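Local coordinates for glycerol dehydratase (Clostridium butyricum, PDB 1R9D), which catalyses the B12-independent dehydration of glycerol, as a member of the glycyl radical enzyme family related to pyruvate formate-lyase, at residues G698-Q703 against R760-S765; A404-E409 against Y428-C433; P46-R51 against R516-F521; I509-A514 against T628-G633; K580-D585 against A654-R659. All blocks are in the same frame, centred on the assembly; numbering follows the deposited sequence.

Contact 1: residues G698-Q703 against R760-S765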
# COMPACT_ATOMS: atom_id res chain seq x y z
N GLY A 698 29.62 10.92 4.89
CA GLY A 698 30.43 12.13 4.73
C GLY A 698 30.70 13.03 5.92
O GLY A 698 29.89 13.16 6.83
N THR A 699 31.87 13.65 5.91
CA THR A 699 32.25 14.59 6.97
C THR A 699 32.69 15.86 6.25
O THR A 699 33.22 15.80 5.13
CB THR A 699 33.41 14.06 7.85
OG1 THR A 699 34.63 14.06 7.10
CG2 THR A 699 33.11 12.64 8.32
N LEU A 700 32.48 17.01 6.87
CA LEU A 700 32.81 18.28 6.24
C LEU A 700 33.81 19.11 7.05
O LEU A 700 33.61 19.39 8.23
CB LEU A 700 31.52 19.07 6.03
CG LEU A 700 31.55 20.39 5.24
CD1 LEU A 700 30.23 20.57 4.53
CD2 LEU A 700 31.82 21.55 6.18
N PHE A 701 34.89 19.53 6.38
CA PHE A 701 35.93 20.32 7.02
C PHE A 701 36.13 21.67 6.32
O PHE A 701 36.51 21.72 5.16
CB PHE A 701 37.23 19.50 7.03
CG PHE A 701 38.40 20.18 7.68
CD1 PHE A 701 38.22 21.13 8.68
CD2 PHE A 701 39.70 19.82 7.33
CE1 PHE A 701 39.32 21.73 9.31
CE2 PHE A 701 40.81 20.41 7.96
CZ PHE A 701 40.61 21.36 8.95
N ASN A 702 35.85 22.76 7.05
CA ASN A 702 35.99 24.12 6.52
C ASN A 702 37.25 24.80 7.05
O ASN A 702 37.56 24.70 8.24
CB ASN A 702 34.83 25.02 6.97
CG ASN A 702 33.67 25.05 6.00
OD1 ASN A 702 33.86 25.11 4.78
ND2 ASN A 702 32.46 25.06 6.54
N GLN A 703 37.95 25.50 6.17
CA GLN A 703 39.11 26.29 6.55
C GLN A 703 39.01 27.61 5.79
O GLN A 703 38.53 27.64 4.66
CB GLN A 703 40.43 25.56 6.27
CG GLN A 703 40.85 24.66 7.44
CD GLN A 703 42.33 24.32 7.45
OE1 GLN A 703 42.91 24.04 8.50
NE2 GLN A 703 42.95 24.34 6.28
N ARG A 760 31.58 30.70 0.79
CA ARG A 760 31.37 29.30 1.13
C ARG A 760 30.71 29.21 2.49
O ARG A 760 31.18 29.81 3.46
CB ARG A 760 32.72 28.57 1.18
CG ARG A 760 32.60 27.07 1.20
CD ARG A 760 31.99 26.59 -0.10
NE ARG A 760 32.01 25.15 -0.21
CZ ARG A 760 31.60 24.48 -1.28
NH1 ARG A 760 31.13 25.14 -2.34
NH2 ARG A 760 31.66 23.16 -1.30
N VAL A 761 29.61 28.46 2.58
CA VAL A 761 28.92 28.28 3.84
C VAL A 761 29.43 26.95 4.42
O VAL A 761 30.32 26.94 5.27
CB VAL A 761 27.38 28.24 3.65
CG1 VAL A 761 26.69 28.09 5.00
CG2 VAL A 761 26.91 29.52 2.97
N ALA A 762 28.89 25.83 3.94
CA ALA A 762 29.33 24.51 4.41
C ALA A 762 28.91 23.44 3.41
O ALA A 762 27.79 22.93 3.46
CB ALA A 762 28.73 24.21 5.78
N GLY A 763 29.81 23.09 2.49
CA GLY A 763 29.49 22.09 1.49
C GLY A 763 28.84 22.72 0.28
O GLY A 763 28.51 22.05 -0.70
N TYR A 764 28.65 24.04 0.35
CA TYR A 764 28.03 24.78 -0.74
C TYR A 764 28.38 26.25 -0.60
O TYR A 764 28.70 26.72 0.49
CB TYR A 764 26.51 24.63 -0.72
CG TYR A 764 25.78 25.34 0.41
CD1 TYR A 764 25.02 26.50 0.17
CD2 TYR A 764 25.80 24.84 1.71
CE1 TYR A 764 24.30 27.12 1.20
CE2 TYR A 764 25.09 25.45 2.74
CZ TYR A 764 24.34 26.59 2.48
OH TYR A 764 23.60 27.16 3.49
N SER A 765 28.31 26.97 -1.72
CA SER A 765 28.59 28.40 -1.72
C SER A 765 27.26 29.13 -1.86
O SER A 765 26.26 28.53 -2.26
CB SER A 765 29.53 28.75 -2.88
OG SER A 765 30.81 28.17 -2.69

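Contact 2: residues A404-E409 against Y428-C433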
# COMPACT_ATOMS: atom_id res chain seq x y z
N ALA A 404 35.35 21.99 -3.78
CA ALA A 404 35.42 21.18 -2.57
C ALA A 404 36.35 20.04 -2.98
O ALA A 404 36.28 19.58 -4.12
CB ALA A 404 34.04 20.66 -2.20
N TYR A 405 37.22 19.59 -2.07
CA TYR A 405 38.16 18.51 -2.36
C TYR A 405 37.75 17.23 -1.64
O TYR A 405 37.39 17.28 -0.46
CB TYR A 405 39.59 18.88 -1.92
CG TYR A 405 40.16 20.10 -2.61
CD1 TYR A 405 39.78 21.39 -2.24
CD2 TYR A 405 41.07 19.97 -3.65
CE1 TYR A 405 40.29 22.52 -2.89
CE2 TYR A 405 41.59 21.09 -4.32
CZ TYR A 405 41.19 22.36 -3.93
OH TYR A 405 41.70 23.46 -4.57
N TYR A 406 37.79 16.11 -2.35
CA TYR A 406 37.40 14.81 -1.78
C TYR A 406 38.50 13.78 -1.93
O TYR A 406 39.14 13.68 -2.98
CB TYR A 406 36.11 14.31 -2.43
CG TYR A 406 34.96 15.24 -2.18
CD1 TYR A 406 34.73 16.34 -3.02
CD2 TYR A 406 34.15 15.08 -1.07
CE1 TYR A 406 33.71 17.24 -2.74
CE2 TYR A 406 33.13 15.98 -0.78
CZ TYR A 406 32.92 17.06 -1.63
OH TYR A 406 31.92 17.96 -1.34
N ASN A 407 38.70 12.99 -0.87
CA ASN A 407 39.76 11.99 -0.82
C ASN A 407 39.39 10.56 -1.24
O ASN A 407 38.76 9.83 -0.48
CB ASN A 407 40.33 11.99 0.61
CG ASN A 407 41.57 11.14 0.75
OD1 ASN A 407 42.18 10.73 -0.24
ND2 ASN A 407 41.98 10.89 1.99
N ASP A 408 39.80 10.18 -2.44
CA ASP A 408 39.55 8.84 -2.98
C ASP A 408 40.10 7.76 -2.05
O ASP A 408 39.49 6.69 -1.88
CB ASP A 408 40.27 8.67 -4.31
CG ASP A 408 39.49 9.19 -5.50
OD1 ASP A 408 38.58 10.03 -5.32
OD2 ASP A 408 39.81 8.76 -6.63
N GLU A 409 41.26 8.03 -1.47
CA GLU A 409 41.94 7.06 -0.60
C GLU A 409 41.15 6.63 0.62
O GLU A 409 41.36 5.53 1.14
CB GLU A 409 43.31 7.62 -0.20
CG GLU A 409 44.21 8.00 -1.39
CD GLU A 409 44.59 6.83 -2.29
OE1 GLU A 409 44.84 5.72 -1.75
OE2 GLU A 409 44.65 7.01 -3.53
N TYR A 428 32.63 6.60 -7.79
CA TYR A 428 31.77 7.44 -6.96
C TYR A 428 31.72 8.91 -7.36
O TYR A 428 32.64 9.44 -7.98
CB TYR A 428 32.20 7.34 -5.49
CG TYR A 428 33.36 8.24 -5.09
CD1 TYR A 428 33.14 9.56 -4.68
CD2 TYR A 428 34.67 7.77 -5.13
CE1 TYR A 428 34.19 10.38 -4.31
CE2 TYR A 428 35.74 8.60 -4.77
CZ TYR A 428 35.49 9.90 -4.36
OH TYR A 428 36.54 10.70 -3.98
N GLY A 429 30.63 9.54 -6.97
CA GLY A 429 30.43 10.96 -7.20
C GLY A 429 29.90 11.46 -5.87
O GLY A 429 29.60 10.65 -5.00
N ILE A 430 29.78 12.77 -5.70
CA ILE A 430 29.27 13.32 -4.46
C ILE A 430 27.84 13.84 -4.58
O ILE A 430 27.48 14.46 -5.59
CB ILE A 430 30.17 14.46 -3.95
CG1 ILE A 430 31.56 13.91 -3.59
CG2 ILE A 430 29.53 15.13 -2.73
CD1 ILE A 430 31.53 12.86 -2.48
N ILE A 431 27.04 13.57 -3.56
CA ILE A 431 25.65 14.03 -3.51
C ILE A 431 25.56 15.21 -2.55
O ILE A 431 26.12 15.16 -1.46
CB ILE A 431 24.71 12.92 -2.98
CG1 ILE A 431 24.77 11.70 -3.89
CG2 ILE A 431 23.28 13.45 -2.87
CD1 ILE A 431 24.50 12.00 -5.36
N GLY A 432 24.86 16.26 -2.96
CA GLY A 432 24.68 17.42 -2.09
C GLY A 432 25.94 18.11 -1.59
O GLY A 432 26.64 18.79 -2.34
N CYS A 433 26.23 17.94 -0.30
CA CYS A 433 27.40 18.56 0.31
C CYS A 433 28.66 17.70 0.31
O CYS A 433 29.69 18.10 -0.22
CB CYS A 433 27.09 18.97 1.74
SG CYS A 433 25.87 20.30 1.91

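Contact 3: residues P46-R51 against R516-F521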
# COMPACT_ATOMS: atom_id res chain seq x y z
N PRO A 46 -3.90 3.39 -8.70
CA PRO A 46 -2.84 3.07 -7.73
C PRO A 46 -1.90 4.28 -7.67
O PRO A 46 -1.76 5.00 -8.66
CB PRO A 46 -2.15 1.86 -8.36
CG PRO A 46 -3.23 1.22 -9.16
CD PRO A 46 -3.94 2.39 -9.79
N ALA A 47 -1.25 4.49 -6.54
CA ALA A 47 -0.37 5.65 -6.38
C ALA A 47 0.66 5.86 -7.50
O ALA A 47 0.87 6.99 -7.94
CB ALA A 47 0.35 5.58 -5.03
N ILE A 48 1.31 4.79 -7.96
CA ILE A 48 2.33 4.93 -9.00
C ILE A 48 1.77 5.50 -10.30
O ILE A 48 2.43 6.30 -10.98
CB ILE A 48 3.03 3.56 -9.27
CG1 ILE A 48 4.25 3.76 -10.18
CG2 ILE A 48 2.04 2.58 -9.90
CD1 ILE A 48 5.41 4.45 -9.49
N LEU A 49 0.56 5.10 -10.66
CA LEU A 49 -0.06 5.58 -11.88
C LEU A 49 -0.53 7.03 -11.68
O LEU A 49 -0.48 7.83 -12.61
CB LEU A 49 -1.22 4.66 -12.27
CG LEU A 49 -1.44 4.32 -13.74
CD1 LEU A 49 -0.12 4.00 -14.44
CD2 LEU A 49 -2.37 3.12 -13.83
N ARG A 50 -0.98 7.36 -10.48
CA ARG A 50 -1.40 8.73 -10.19
C ARG A 50 -0.21 9.67 -10.37
O ARG A 50 -0.35 10.78 -10.89
CB ARG A 50 -1.93 8.85 -8.75
CG ARG A 50 -3.30 8.22 -8.54
CD ARG A 50 -4.26 9.22 -7.92
NE ARG A 50 -4.29 9.13 -6.47
CZ ARG A 50 -5.00 9.93 -5.68
NH1 ARG A 50 -5.76 10.89 -6.20
NH2 ARG A 50 -4.97 9.74 -4.38
N ARG A 51 0.96 9.21 -9.93
CA ARG A 51 2.18 10.00 -10.05
C ARG A 51 2.59 10.18 -11.52
O ARG A 51 3.05 11.24 -11.92
CB ARG A 51 3.32 9.33 -9.28
CG ARG A 51 3.17 9.34 -7.75
CD ARG A 51 3.17 10.76 -7.19
NE ARG A 51 4.26 11.55 -7.75
CZ ARG A 51 4.56 12.79 -7.38
NH1 ARG A 51 3.85 13.40 -6.44
NH2 ARG A 51 5.55 13.43 -7.98
N ARG A 516 2.65 6.97 -0.79
CA ARG A 516 1.97 8.07 -1.48
C ARG A 516 2.72 8.79 -2.59
O ARG A 516 2.09 9.45 -3.42
CB ARG A 516 1.47 9.08 -0.45
CG ARG A 516 0.36 8.53 0.42
CD ARG A 516 -0.22 9.56 1.38
NE ARG A 516 -1.37 9.00 2.09
CZ ARG A 516 -2.12 9.68 2.96
NH1 ARG A 516 -1.85 10.95 3.23
NH2 ARG A 516 -3.15 9.08 3.54
N ALA A 517 4.05 8.68 -2.63
CA ALA A 517 4.80 9.36 -3.67
C ALA A 517 5.91 8.56 -4.36
O ALA A 517 7.06 9.01 -4.42
CB ALA A 517 5.36 10.69 -3.13
N PRO A 518 5.60 7.36 -4.85
CA PRO A 518 6.66 6.60 -5.53
C PRO A 518 6.90 7.37 -6.84
O PRO A 518 5.94 7.86 -7.43
CB PRO A 518 6.03 5.22 -5.72
CG PRO A 518 4.57 5.55 -5.88
CD PRO A 518 4.35 6.58 -4.80
N LEU A 519 8.15 7.48 -7.27
CA LEU A 519 8.46 8.26 -8.48
C LEU A 519 8.84 7.47 -9.73
O LEU A 519 9.94 6.93 -9.82
CB LEU A 519 9.58 9.26 -8.15
CG LEU A 519 9.32 10.17 -6.95
CD1 LEU A 519 10.43 11.21 -6.86
CD2 LEU A 519 7.97 10.87 -7.07
N PRO A 520 7.94 7.42 -10.72
CA PRO A 520 8.14 6.70 -11.99
C PRO A 520 9.30 7.21 -12.84
O PRO A 520 10.14 6.43 -13.29
CB PRO A 520 6.80 6.88 -12.71
CG PRO A 520 5.83 7.21 -11.63
CD PRO A 520 6.62 8.08 -10.71
N PHE A 521 9.34 8.52 -13.08
CA PHE A 521 10.40 9.08 -13.92
C PHE A 521 11.80 8.91 -13.34
O PHE A 521 12.69 8.37 -14.00
CB PHE A 521 10.12 10.57 -14.20
CG PHE A 521 11.09 11.19 -15.16
CD1 PHE A 521 12.05 12.09 -14.71
CD2 PHE A 521 11.05 10.87 -16.51
CE1 PHE A 521 12.98 12.65 -15.60
CE2 PHE A 521 11.96 11.42 -17.41
CZ PHE A 521 12.93 12.32 -16.95
O HOH W 1 2.06 12.18 -4.29

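Contact 4: residues I509-A514 against T628-G633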
# COMPACT_ATOMS: atom_id res chain seq x y z
N ILE A 509 8.80 8.11 7.58
CA ILE A 509 8.75 9.04 6.46
C ILE A 509 9.08 8.26 5.18
O ILE A 509 8.52 8.54 4.11
CB ILE A 509 9.77 10.18 6.65
CG1 ILE A 509 9.36 11.01 7.87
CG2 ILE A 509 9.84 11.07 5.41
CD1 ILE A 509 10.43 12.00 8.32
N ASP A 510 9.97 7.28 5.31
CA ASP A 510 10.40 6.43 4.20
C ASP A 510 9.17 5.65 3.69
O ASP A 510 8.88 5.62 2.49
CB ASP A 510 11.47 5.45 4.71
CG ASP A 510 12.45 5.00 3.63
OD1 ASP A 510 12.03 4.74 2.48
OD2 ASP A 510 13.66 4.88 3.95
N ILE A 511 8.45 5.04 4.62
CA ILE A 511 7.25 4.28 4.29
C ILE A 511 6.20 5.18 3.64
O ILE A 511 5.54 4.78 2.68
CB ILE A 511 6.64 3.61 5.55
CG1 ILE A 511 7.56 2.49 6.03
CG2 ILE A 511 5.26 3.05 5.24
CD1 ILE A 511 7.18 1.91 7.39
N ALA A 512 6.06 6.41 4.14
CA ALA A 512 5.08 7.35 3.59
C ALA A 512 5.35 7.72 2.14
O ALA A 512 4.41 7.78 1.33
CB ALA A 512 5.02 8.61 4.46
N HIS A 513 6.60 7.98 1.80
CA HIS A 513 6.96 8.32 0.42
C HIS A 513 6.66 7.16 -0.51
O HIS A 513 6.22 7.36 -1.64
CB HIS A 513 8.44 8.70 0.32
CG HIS A 513 8.71 10.13 0.65
ND1 HIS A 513 8.49 11.15 -0.25
CD2 HIS A 513 9.16 10.72 1.78
CE1 HIS A 513 8.78 12.31 0.32
NE2 HIS A 513 9.19 12.07 1.55
N ALA A 514 6.91 5.94 -0.04
CA ALA A 514 6.65 4.76 -0.86
C ALA A 514 5.16 4.56 -1.08
O ALA A 514 4.73 4.18 -2.18
CB ALA A 514 7.25 3.52 -0.20
N THR A 628 18.27 -0.15 10.21
CA THR A 628 18.04 -0.48 8.81
C THR A 628 16.75 0.21 8.36
O THR A 628 15.91 0.57 9.19
CB THR A 628 17.90 -2.01 8.60
OG1 THR A 628 16.77 -2.48 9.35
CG2 THR A 628 19.15 -2.74 9.06
N ASN A 629 16.59 0.41 7.06
CA ASN A 629 15.40 1.08 6.55
C ASN A 629 14.45 0.12 5.82
O ASN A 629 14.80 -1.03 5.58
CB ASN A 629 15.80 2.25 5.63
CG ASN A 629 16.60 1.81 4.42
OD1 ASN A 629 16.25 0.84 3.74
ND2 ASN A 629 17.68 2.53 4.14
N PRO A 630 13.24 0.60 5.47
CA PRO A 630 12.25 -0.23 4.77
C PRO A 630 12.70 -0.74 3.41
O PRO A 630 12.07 -1.63 2.84
CB PRO A 630 11.04 0.70 4.66
CG PRO A 630 11.18 1.59 5.86
CD PRO A 630 12.66 1.89 5.87
N ARG A 631 13.77 -0.18 2.88
CA ARG A 631 14.28 -0.59 1.58
C ARG A 631 15.37 -1.65 1.72
O ARG A 631 16.06 -1.99 0.76
CB ARG A 631 14.83 0.62 0.81
CG ARG A 631 13.73 1.57 0.33
CD ARG A 631 14.30 2.91 -0.12
NE ARG A 631 14.64 3.78 1.01
CZ ARG A 631 15.88 4.08 1.38
NH1 ARG A 631 16.92 3.58 0.73
NH2 ARG A 631 16.07 4.89 2.42
N GLY A 632 15.52 -2.17 2.94
CA GLY A 632 16.51 -3.20 3.20
C GLY A 632 17.94 -2.70 3.30
O GLY A 632 18.88 -3.50 3.30
N GLY A 633 18.11 -1.38 3.39
CA GLY A 633 19.44 -0.82 3.49
C GLY A 633 19.84 -0.44 4.90
O GLY A 633 19.00 -0.36 5.79

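Contact 5: residues K580-D585 against A654-R659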
# COMPACT_ATOMS: atom_id res chain seq x y z
N LYS A 580 25.29 23.65 38.03
CA LYS A 580 24.64 24.91 38.37
C LYS A 580 25.16 26.07 37.53
O LYS A 580 24.38 26.91 37.08
CB LYS A 580 24.82 25.22 39.86
CG LYS A 580 24.08 24.24 40.76
CD LYS A 580 24.22 24.61 42.23
CE LYS A 580 23.52 23.59 43.12
NZ LYS A 580 23.70 23.88 44.57
N THR A 581 26.47 26.10 37.30
CA THR A 581 27.07 27.16 36.51
C THR A 581 26.54 27.15 35.08
O THR A 581 26.21 28.19 34.52
CB THR A 581 28.61 27.01 36.45
OG1 THR A 581 29.13 26.90 37.78
CG2 THR A 581 29.23 28.22 35.78
N LEU A 582 26.45 25.96 34.48
CA LEU A 582 25.97 25.86 33.11
C LEU A 582 24.50 26.26 33.01
O LEU A 582 24.11 26.99 32.10
CB LEU A 582 26.16 24.44 32.58
CG LEU A 582 27.61 24.00 32.45
CD1 LEU A 582 27.67 22.52 32.09
CD2 LEU A 582 28.32 24.84 31.40
N ASN A 583 23.69 25.80 33.95
CA ASN A 583 22.27 26.13 33.94
C ASN A 583 22.02 27.62 34.16
O ASN A 583 20.95 28.13 33.84
CB ASN A 583 21.52 25.29 34.98
CG ASN A 583 21.42 23.83 34.57
OD1 ASN A 583 21.09 23.52 33.42
ND2 ASN A 583 21.69 22.93 35.50
N ASN A 584 23.02 28.32 34.70
CA ASN A 584 22.90 29.76 34.93
C ASN A 584 23.68 30.54 33.87
O ASN A 584 23.85 31.76 33.98
CB ASN A 584 23.41 30.13 36.33
CG ASN A 584 22.66 29.41 37.43
OD1 ASN A 584 21.44 29.29 37.39
ND2 ASN A 584 23.40 28.93 38.43
N ASP A 585 24.16 29.83 32.86
CA ASP A 585 24.92 30.43 31.77
C ASP A 585 26.14 31.22 32.26
O ASP A 585 26.42 32.32 31.77
CB ASP A 585 23.99 31.32 30.93
CG ASP A 585 24.62 31.74 29.60
OD1 ASP A 585 25.33 30.92 28.99
OD2 ASP A 585 24.38 32.88 29.16
N ALA A 654 24.35 26.63 27.68
CA ALA A 654 25.79 26.73 27.85
C ALA A 654 26.38 25.32 27.94
O ALA A 654 25.77 24.42 28.52
CB ALA A 654 26.13 27.52 29.12
N THR A 655 27.57 25.13 27.36
CA THR A 655 28.22 23.83 27.39
C THR A 655 29.57 23.88 28.12
O THR A 655 30.17 24.95 28.26
CB THR A 655 28.38 23.28 25.95
OG1 THR A 655 28.83 24.32 25.08
CG2 THR A 655 27.04 22.75 25.45
N PRO A 656 30.06 22.72 28.60
CA PRO A 656 31.33 22.56 29.32
C PRO A 656 32.59 23.09 28.65
O PRO A 656 33.62 23.23 29.31
CB PRO A 656 31.40 21.05 29.57
CG PRO A 656 29.97 20.65 29.66
CD PRO A 656 29.35 21.43 28.52
N ASP A 657 32.54 23.35 27.36
CA ASP A 657 33.72 23.87 26.66
C ASP A 657 33.87 25.38 26.88
O ASP A 657 34.84 25.98 26.43
CB ASP A 657 33.64 23.56 25.16
CG ASP A 657 32.37 24.09 24.51
OD1 ASP A 657 31.45 24.52 25.24
OD2 ASP A 657 32.29 24.07 23.26
N GLY A 658 32.89 25.97 27.57
CA GLY A 658 32.93 27.39 27.85
C GLY A 658 32.05 28.23 26.94
O GLY A 658 32.00 29.46 27.06
N ARG A 659 31.36 27.56 26.02
CA ARG A 659 30.47 28.23 25.08
C ARG A 659 29.19 28.67 25.80
O ARG A 659 28.60 27.90 26.54
CB ARG A 659 30.11 27.26 23.93
CG ARG A 659 29.08 27.79 22.96
CD ARG A 659 28.62 26.73 21.95
NE ARG A 659 27.19 26.91 21.68
CZ ARG A 659 26.23 26.60 22.54
NH1 ARG A 659 26.54 26.08 23.72
NH2 ARG A 659 24.96 26.86 22.24
O HOH W 2 22.58 27.47 29.82

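Contact 1: residues G698-Q703 against R760-S765
L700, just before strand 702-705, and N702, its first residue, reach to the loop that holds G763, and A762 receives both of them. L700 does so with the two ends of its isobutyl group. CD1 comes up against the peptide between A762 and G763, at 3.3 Å from G763 N and 3.4 Å from A762 C, while CD2 takes the methyl, 4.1 Å from A762 CB. CG is turned opposite the backbone N (chi1 -173°), which carries the branch out over the loop. N702, two residues on, uses its amide. ND2 lies 3.9 Å from A762 CB and gives a weak, bent hydrogen bond to V761 O (3.1 Å, 131° at the hydrogen); its stronger partner is D667, outside the two segments.

G763, whose positive phi (88°) favours glycine, is the predicted radical site of this glycyl radical fold, and the structure carries it unmodified. The loop around it joins strands 758-760 and 765-767, lies in the interior of the chain, and places G763 about 8 Å from bound glycerol. G763 N is also held by Q735, of the neighbouring strand 733-738.

At the base of the loop, the guanidinium of R760 lies flat under the backbone, with Y764 N 3.4 Å above its centre. In the plane of the same group, R760 NH1 donates to S765 OG at 3.1 Å. Backbone closure comes from V761 N, which bonds to Y764 O.

Contact 2: residues A404-E409 against Y428-C433
Y406 and I430 face each other at a CA separation of 8.7 Å and D408 and Y428 at 8.9 Å, so segments 404-409 and 428-433 run in opposite senses, too far apart for backbone pairing and joined by side chains. I430 covers one face of the Y406 ring: CG1 stands 3.7 Å from the ring centroid, only 6° off its normal, a CH-pi contact. CD1 sits over the CD2 side of the ring. The ring continues to its hydroxyl, and Y406 OH donates to C433 O. At 2.5 Å that bond is very short, and its exact length is doubtful.

A chi1 of 83° sets the Y428 ring between its own N and carbonyl carbon, from where Y428 OH donates to D408 OD1 at 2.5 Å, meeting the carboxylate on its anti side and 23° out of its plane. The other oxygen, D408 OD2, is engaged by R379 in a salt bridge and by Q347, which should restrain the carboxylate's rotation; R379 also makes a cation-pi contact with the Y428 ring.

Strands 429-431 and 435-437 form an antiparallel pair with C433 at the turn between them, its side chain about 4 Å from glycerol. A cysteine loop facing the loop of the predicted radical glycine, here G763, is characteristic of the pyruvate formate-lyase-like fold, and the position of C433 is consistent with the thiyl-radical cysteine of relatives.

Contact 3: residues P46-R51 against R516-F521
R51, on helix 47-61, bends over the chain that leaves helix 484-516, and its side chain meets that chain at nearly every step. CB rests 3.5 Å from P518 O and 3.8 Å from P520 CD. CG comes next, 3.2 Å from P518 O, the shortest approach between the segments. Bends at chi2 (-63°) and chi3 (-47°) then fold the chain back, so that CD lies about equally far from P518 O and A517 CA. NE is beside L519 CD2, and at the tip the guanidinium runs along L519, the two side chains pointing the same way, with R51 NH2 3.6 Å from L519 CD2. R51 NH1 reaches a water at 3.1 Å; this water in turn donates to R516 O at 2.9 Å. The main polar partner of the group is E88, through a salt bridge to NH1.

Beside this arginine, I48 supplies the apolar part. Its CD1 lies 3.5 Å from P520 CG, where the two side chains slide past each other in opposite directions, and also touches P518 CG. Helix 197-230 continues this packing, F204 touching I48. R516 points elsewhere: its NH2 bonds to E43 O of the second subunit.

No direct hydrogen bond links the segments; a water bridges R51 NH1 and R516 O. P518 O, buried against the aliphatic part of R51, has no hydrogen-bonding partner in the model. The contact thus depends mainly on proline rings and methylene groups, with the arginine's charge directed to E88.

Contact 4: residues I509-A514 against T628-G633
D510 and R631 form a buried salt bridge that ties helix 484-516 to the turn just before strand 634-635, near the second subunit. R631 grips the carboxylate side-on with two nitrogens, one to each oxygen. NE donates to the syn lone pair of D510 OD1, which lies in the guanidinium plane (3.1 Å, 169°). NH2 donates to D510 OD2 at 2.9 Å, tilted out of both planes. The two flat groups are nearly coplanar: chi1 of -152° turns the D510 carboxylate opposite its backbone N, and a bend at chi3 (-78°) brings R631's NE edge to it. N544 and F545 take further N-H groups of R631, and W445 makes a cation-pi contact with it.

An apolar contact adjoins the charges: I511 CG1 meets P630 CG at 3.7 Å, the two side chains crossing at about a right angle. P196 of the second subunit packs on P630.

N629 OD1 accepts from R631 N at 2.8 Å and from G633 N at 2.9 Å, from opposite faces of its plane. A backbone bond from G632 N to N629 O closes a type I beta turn that carries R631, and the N629 OD1 to R631 N bond makes an overlapping Asx turn.

Contact 5: residues K580-D585 against A654-R659
L582, on the last turn of helix 575-583, extends its two methyl branches over the loop 654-656. CG lies opposite the carbonyl carbon (chi1 -65°), and an extended chi2 lets CD1 run on toward P656 while CD2 turns to the T655 peptide. CD1 meets P656 CG at 3.8 Å, the side chains crossing at about a right angle. CD2 lies 3.6 Å from T655 C and also touches the methyl of A654. V457 and I461, from helix 453-461, pack against P656, and I461 touches L582 as well.

The methyl of A654 fits against the helix end: A654 CB lies 3.6 Å from L582 O and 3.5 Å from D585 OD1. D585 has positive phi (55°) and is the C-prime residue of a Schellman motif, with F586 N bonded to T581 O and D585 N to L582 O. Its chi1 of -167° places the carboxylate beside its own carbonyl carbon, where OD1 accepts from S661 N.

Across the loop, T655 to G658 form a type I beta turn overlapped by an Asx turn. D657 OD1 accepts from T655 OG1 at 2.6 Å on the syn side, and from R659 N at 3.1 Å from the opposite face of the carboxylate. T655 OG1 in turn accepts from R659 NH1.

A single water joins the two segments by polar means, donating to L582 O at 2.8 Å and accepting from A654 N. The direct contacts are methyl groups against apolar carbons, a peptide and two oxygens, with no direct hydrogen bond between the segments, while hydrogen bonds within the turn and to nearby residues set the shape of the loop.

Overall arrangement
Contacts 1 and 2 form the interior pair, wholly buried: their centres are 11 Å apart, both reach the same five-stranded sheet, and they touch where G763 CA approaches C433 CB at 3.9 Å, near the bound glycerol. Contacts 3, 4 and 5, though mainly buried, include partly exposed residues. Contacts 3 and 4 are joined by the successive helices 484-516 and 520-524, and both touch the second subunit; contact 5 has its centre 33 Å from that of the chain. Chemistry differs too: contact 2 uses tyrosine hydroxyls, contact 4 a buried salt bridge, and contact 1 a leucine with one weak amide bond, whereas contacts 3 and 5 combine apolar packing with a bridging water.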